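Local atomic coordinates of beta-ketoacyl synthase (Pseudomonas aeruginosa, PDB entry 4CW4), a protein that catalyses the condensation of acetyl-CoA with malonyl-ACP into acetoacetyl-ACP, the primer of fatty acid synthesis, and works as a homodimer. Residues 320-325 and 329-334; 335-340 and 346-351. All blocks are in the same frame, centred on the assembly; numbering follows the deposited sequence.

Interaction 1 of 2, residues 320-325 and 329-334; sequences ECIEGY and GALATE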
loop_
_atom_site.group_PDB
_atom_site.type_symbol
_atom_site.label_atom_id
_atom_site.label_comp_id
_atom_site.label_asym_id
_atom_site.label_seq_id
_atom_site.Cartn_x
_atom_site.Cartn_y
_atom_site.Cartn_z
ATOM N N GLU A 320 -3.032 12.326 15.763
ATOM C CA GLU A 320 -3.023 10.875 15.952
ATOM C C GLU A 320 -1.708 10.261 15.468
ATOM O O GLU A 320 -1.156 9.355 16.117
ATOM C CB GLU A 320 -4.201 10.246 15.211
ATOM C CG GLU A 320 -5.596 10.652 15.724
ATOM C CD GLU A 320 -6.076 12.000 15.197
ATOM O OE1 GLU A 320 -5.367 12.655 14.375
ATOM O OE2 GLU A 320 -7.192 12.394 15.600
ATOM N N CYS A 321 -1.193 10.755 14.340
ATOM C CA CYS A 321 0.079 10.254 13.816
ATOM C C CYS A 321 1.207 10.603 14.759
ATOM O O CYS A 321 2.074 9.784 15.020
ATOM C CB CYS A 321 0.358 10.824 12.447
ATOM S SG CYS A 321 -0.823 10.364 11.236
ATOM N N ILE A 322 1.191 11.832 15.265
ATOM C CA ILE A 322 2.226 12.272 16.172
ATOM C C ILE A 322 2.193 11.426 17.444
ATOM O O ILE A 322 3.231 10.934 17.895
ATOM C CB ILE A 322 2.111 13.783 16.490
ATOM C CG1 ILE A 322 2.353 14.620 15.224
ATOM C CG2 ILE A 322 3.085 14.171 17.593
ATOM C CD1 ILE A 322 1.949 16.080 15.378
ATOM N N GLU A 323 1.009 11.237 18.025
ATOM C CA GLU A 323 0.923 10.408 19.219
ATOM C C GLU A 323 1.306 8.958 18.957
ATOM O O GLU A 323 1.946 8.333 19.796
ATOM C CB GLU A 323 -0.449 10.490 19.883
ATOM C CG GLU A 323 -0.454 9.740 21.215
ATOM C CD GLU A 323 -1.759 9.763 21.974
ATOM O OE1 GLU A 323 -2.692 10.499 21.604
ATOM O OE2 GLU A 323 -1.838 9.031 22.985
ATOM N N GLY A 324 0.921 8.430 17.799
ATOM C CA GLY A 324 1.240 7.044 17.446
ATOM C C GLY A 324 2.744 6.783 17.374
ATOM O O GLY A 324 3.246 5.783 17.890
ATOM N N TYR A 325 3.473 7.684 16.721
ATOM C CA TYR A 325 4.923 7.563 16.680
ATOM C C TYR A 325 5.587 7.850 18.029
ATOM O O TYR A 325 6.550 7.190 18.401
ATOM C CB TYR A 325 5.522 8.433 15.583
ATOM C CG TYR A 325 5.358 7.881 14.185
ATOM C CD1 TYR A 325 6.085 6.785 13.763
ATOM C CD2 TYR A 325 4.483 8.463 13.291
ATOM C CE1 TYR A 325 5.949 6.281 12.476
ATOM C CE2 TYR A 325 4.347 7.982 11.998
ATOM C CZ TYR A 325 5.072 6.880 11.603
ATOM O OH TYR A 325 4.933 6.373 10.334
ATOM N N GLY A 329 8.207 5.894 21.059
ATOM C CA GLY A 329 9.459 6.555 21.384
ATOM C C GLY A 329 10.266 6.949 20.162
ATOM O O GLY A 329 11.468 7.149 20.263
ATOM N N ALA A 330 9.611 7.082 19.011
ATOM C CA ALA A 330 10.306 7.304 17.735
ATOM C C ALA A 330 10.632 8.749 17.424
ATOM O O ALA A 330 11.521 9.005 16.604
ATOM C CB ALA A 330 9.486 6.722 16.597
ATOM N N LEU A 331 9.896 9.695 18.015
ATOM C CA LEU A 331 10.014 11.110 17.640
ATOM C C LEU A 331 10.825 11.912 18.630
ATOM O O LEU A 331 10.867 11.587 19.810
ATOM C CB LEU A 331 8.643 11.767 17.524
ATOM C CG LEU A 331 7.648 11.102 16.563
ATOM C CD1 LEU A 331 6.356 11.904 16.546
ATOM C CD2 LEU A 331 8.230 10.948 15.154
ATOM N N ALA A 332 11.451 12.978 18.133
ATOM C CA ALA A 332 12.116 13.951 18.996
ATOM C C ALA A 332 11.067 14.755 19.752
ATOM O O ALA A 332 10.269 15.463 19.148
ATOM C CB ALA A 332 12.960 14.887 18.167
ATOM N N THR A 333 11.092 14.663 21.077
ATOM C CA THR A 333 10.167 15.429 21.912
ATOM C C THR A 333 10.825 16.715 22.410
ATOM O O THR A 333 12.044 16.864 22.364
ATOM C CB THR A 333 9.771 14.628 23.147
ATOM O OG1 THR A 333 10.912 14.474 23.993
ATOM C CG2 THR A 333 9.210 13.254 22.765
ATOM N N GLU A 334 10.017 17.655 22.879
ATOM C CA GLU A 334 10.574 18.839 23.512
ATOM C C GLU A 334 11.503 18.459 24.671
ATOM O O GLU A 334 12.603 18.989 24.794
ATOM C CB GLU A 334 9.461 19.765 23.991
ATOM C CG GLU A 334 9.945 21.008 24.725
ATOM C CD GLU A 334 8.813 21.977 24.978
ATOM O OE1 GLU A 334 7.833 21.585 25.660
ATOM O OE2 GLU A 334 8.902 23.129 24.500
#
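The carbonyl oxygen of Tyr325, in the last turn of helix 319-327, accepts a hydrogen bond from the backbone N of Ala330 at 3.1 Å. The bond is nearly straight at the hydrogen (162°), although the donor is tilted 30° from the carbonyl plane. The neighbouring N of Gly329 also comes near Tyr325 O, but at too poor an angle to bond. Gly329 itself has positive phi, which turns the chain out of the helix and sends Ala330 and Leu331 back against its last turn. The Ala330 methyl lies beside the same oxygen, with CB 3.5 Å from Tyr325 O. Leu331 brings its forked end up to the tyrosine: Leu331 CG is 3.6 Å from Tyr325 CB, and both CD1 and CD2 of the leucine lie close to that same carbon. Leu331 CD1 reaches further back along the helix, to 3.5 Å from Ile322 O, a carbonyl that is hydrogen-bonded to Ser326 OG. Leu331 CD1 also meets Ile322 CG2 at 4.1 Å, the two side chains crossing at about a right angle. With CG anti to the carbonyl carbon (chi1 -76°), the Tyr325 ring leads away from the loop; it packs edge-to-face with Phe361 and touches Phe260 of the second subunit. The Tyr325 side chain comes within about 5 Å of that of Cys286, the inferred active-site cysteine, so this Schellman motif closes a helix that borders the ketosynthase active site.

Interaction 2 of 2, residues 335-340 and 346-351; sequences EGLRLI and VDFRRA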
loop_
_atom_site.group_PDB
_atom_site.type_symbol
_atom_site.label_atom_id
_atom_site.label_comp_id
_atom_site.label_asym_id
_atom_site.label_seq_id
_atom_site.Cartn_x
_atom_site.Cartn_y
_atom_site.Cartn_z
ATOM N N GLU A 335 11.090 17.526 25.518
ATOM C CA GLU A 335 11.954 17.137 26.621
ATOM C C GLU A 335 13.264 16.515 26.140
ATOM O O GLU A 335 14.318 16.757 26.726
ATOM C CB GLU A 335 11.233 16.191 27.576
ATOM C CG GLU A 335 10.224 16.887 28.470
ATOM C CD GLU A 335 10.830 18.011 29.326
ATOM O OE1 GLU A 335 11.980 17.897 29.805
ATOM O OE2 GLU A 335 10.142 19.023 29.509
ATOM N N GLY A 336 13.203 15.731 25.065
ATOM C CA GLY A 336 14.405 15.135 24.509
ATOM C C GLY A 336 15.383 16.198 24.050
ATOM O O GLY A 336 16.577 16.130 24.326
ATOM N N LEU A 337 14.874 17.208 23.356
ATOM C CA LEU A 337 15.723 18.278 22.877
ATOM C C LEU A 337 16.259 19.140 24.017
ATOM O O LEU A 337 17.375 19.658 23.939
ATOM C CB LEU A 337 14.975 19.130 21.850
ATOM C CG LEU A 337 14.614 18.387 20.558
ATOM C CD1 LEU A 337 13.585 19.167 19.755
ATOM C CD2 LEU A 337 15.878 18.125 19.715
ATOM N N ARG A 338 15.475 19.303 25.079
ATOM C CA ARG A 338 15.945 20.044 26.247
ATOM C C ARG A 338 17.183 19.390 26.840
ATOM O O ARG A 338 18.086 20.073 27.317
ATOM C CB ARG A 338 14.838 20.126 27.296
ATOM C CG ARG A 338 13.772 21.143 26.955
ATOM C CD ARG A 338 12.665 21.155 28.009
ATOM N NE ARG A 338 11.790 22.320 27.870
ATOM C CZ ARG A 338 10.586 22.428 28.424
ATOM N NH1 ARG A 338 10.099 21.444 29.177
ATOM N NH2 ARG A 338 9.871 23.532 28.249
ATOM N N LEU A 339 17.221 18.066 26.815
ATOM C CA LEU A 339 18.364 17.331 27.350
ATOM C C LEU A 339 19.590 17.548 26.481
ATOM O O LEU A 339 20.687 17.725 27.002
ATOM C CB LEU A 339 18.053 15.836 27.444
ATOM C CG LEU A 339 17.122 15.419 28.580
ATOM C CD1 LEU A 339 16.793 13.942 28.496
ATOM C CD2 LEU A 339 17.742 15.721 29.936
ATOM N N ILE A 340 19.406 17.531 25.161
ATOM C CA ILE A 340 20.520 17.743 24.246
ATOM C C ILE A 340 21.072 19.163 24.367
ATOM O O ILE A 340 22.287 19.364 24.361
ATOM C CB ILE A 340 20.109 17.439 22.797
ATOM C CG1 ILE A 340 19.909 15.933 22.639
ATOM C CG2 ILE A 340 21.186 17.911 21.778
ATOM C CD1 ILE A 340 19.175 15.554 21.414
ATOM N N VAL A 346 13.925 25.340 23.743
ATOM C CA VAL A 346 14.528 24.566 22.660
ATOM C C VAL A 346 14.467 25.267 21.310
ATOM O O VAL A 346 13.516 25.976 21.021
ATOM C CB VAL A 346 13.776 23.216 22.526
ATOM C CG1 VAL A 346 14.117 22.481 21.227
ATOM C CG2 VAL A 346 14.067 22.358 23.741
ATOM N N ASP A 347 15.473 25.016 20.471
ATOM C CA ASP A 347 15.449 25.457 19.085
ATOM C C ASP A 347 14.842 24.349 18.204
ATOM O O ASP A 347 15.544 23.407 17.788
ATOM C CB ASP A 347 16.865 25.776 18.617
ATOM C CG ASP A 347 16.917 26.328 17.199
ATOM O OD1 ASP A 347 15.864 26.363 16.515
ATOM O OD2 ASP A 347 18.034 26.735 16.781
ATOM N N PHE A 348 13.543 24.442 17.928
ATOM C CA PHE A 348 12.878 23.387 17.188
ATOM C C PHE A 348 13.343 23.327 15.741
ATOM O O PHE A 348 13.113 22.332 15.080
ATOM C CB PHE A 348 11.366 23.520 17.270
ATOM C CG PHE A 348 10.818 23.202 18.628
ATOM C CD1 PHE A 348 10.784 21.904 19.070
ATOM C CD2 PHE A 348 10.353 24.206 19.470
ATOM C CE1 PHE A 348 10.295 21.590 20.331
ATOM C CE2 PHE A 348 9.858 23.899 20.722
ATOM C CZ PHE A 348 9.839 22.577 21.155
ATOM N N ARG A 349 13.996 24.379 15.253
ATOM C CA ARG A 349 14.586 24.318 13.919
ATOM C C ARG A 349 15.720 23.313 13.842
ATOM O O ARG A 349 16.091 22.892 12.748
ATOM C CB ARG A 349 15.045 25.704 13.464
ATOM C CG ARG A 349 13.840 26.626 13.311
ATOM C CD ARG A 349 14.114 28.068 12.951
ATOM N NE ARG A 349 12.817 28.697 12.650
ATOM C CZ ARG A 349 11.998 29.222 13.553
ATOM N NH1 ARG A 349 12.347 29.274 14.836
ATOM N NH2 ARG A 349 10.836 29.733 13.172
ATOM N N ARG A 350 16.243 22.909 14.997
ATOM C CA ARG A 350 17.313 21.911 15.042
ATOM C C ARG A 350 16.786 20.599 15.630
ATOM O O ARG A 350 17.543 19.810 16.197
ATOM C CB ARG A 350 18.498 22.438 15.842
ATOM C CG ARG A 350 19.153 23.648 15.180
ATOM C CD ARG A 350 20.262 24.233 16.025
ATOM N NE ARG A 350 21.365 23.301 16.201
ATOM C CZ ARG A 350 22.408 23.486 16.994
ATOM N NH1 ARG A 350 22.520 24.591 17.716
ATOM N NH2 ARG A 350 23.338 22.542 17.079
ATOM N N ALA A 351 15.492 20.333 15.464
ATOM C CA ALA A 351 14.936 19.098 16.021
ATOM C C ALA A 351 15.534 17.856 15.362
ATOM O O ALA A 351 15.632 16.804 15.991
ATOM C CB ALA A 351 13.434 19.073 15.899
#
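The side chains of Leu337, on helix 334-341, and Val346, on the loop that follows, cross at about a right angle. Leu337 CB starts the contact against the valine, 3.5 Å from Val346 CG1 and slightly further from CG2. Next along the leucine, Leu337 CG still lies over Val346 CG1, at 4.2 Å. The side chain then forks. Leu337 CD1 enters a corner between Val346 CG1 (3.7 Å), the methyl of Ala351 and the Phe348 ring, where it approaches Phe348 CD1 obliquely at 4.0 Å. Leu337 CD2 turns to the backbone of Ala351, 3.9 Å from Ala351 CA. The corner exists because the chain, having left the helix, passes across its side, within the ketosynthase domain, and coils into a short 3-10 turn at 348-349, which brings Phe348 and Ala351 round to the same leucine. Val346 serves both sides: Val346 CG1, anti to the backbone N (chi1 167°), sits 3.9 Å above the centre of one face of the Phe348 ring, which leaves Val346 CG2 on the other branch to press on Arg338 CG at 3.4 Å. From there Arg338 runs extended to NE, which is hydrogen-bonded to Asp344 O in the intervening loop.

How the interactions relate
The two contacts follow one another along the chain, their centres 14 Å apart: interaction 1 closes the turn after helix 319-327, and interaction 2 packs the loop that follows helix 334-341 against that helix. Thr333, the N-cap of helix 334-341, ties segment 329-334 to segment 335-340 by a hydrogen bond between its OG1 and Gly336 N. They also touch directly. Glu334 OE2 lies 3.5 Å from Phe348 CZ, Glu334 O packs on Val346 CG2, and Ala332 CB is 3.9 Å from Ala351 O. Interaction 1 is nearer the active site, with the Leu331 side chain about 7 Å from that of His477, a predicted catalytic residue, against about 11 Å for Ala351 in interaction 2.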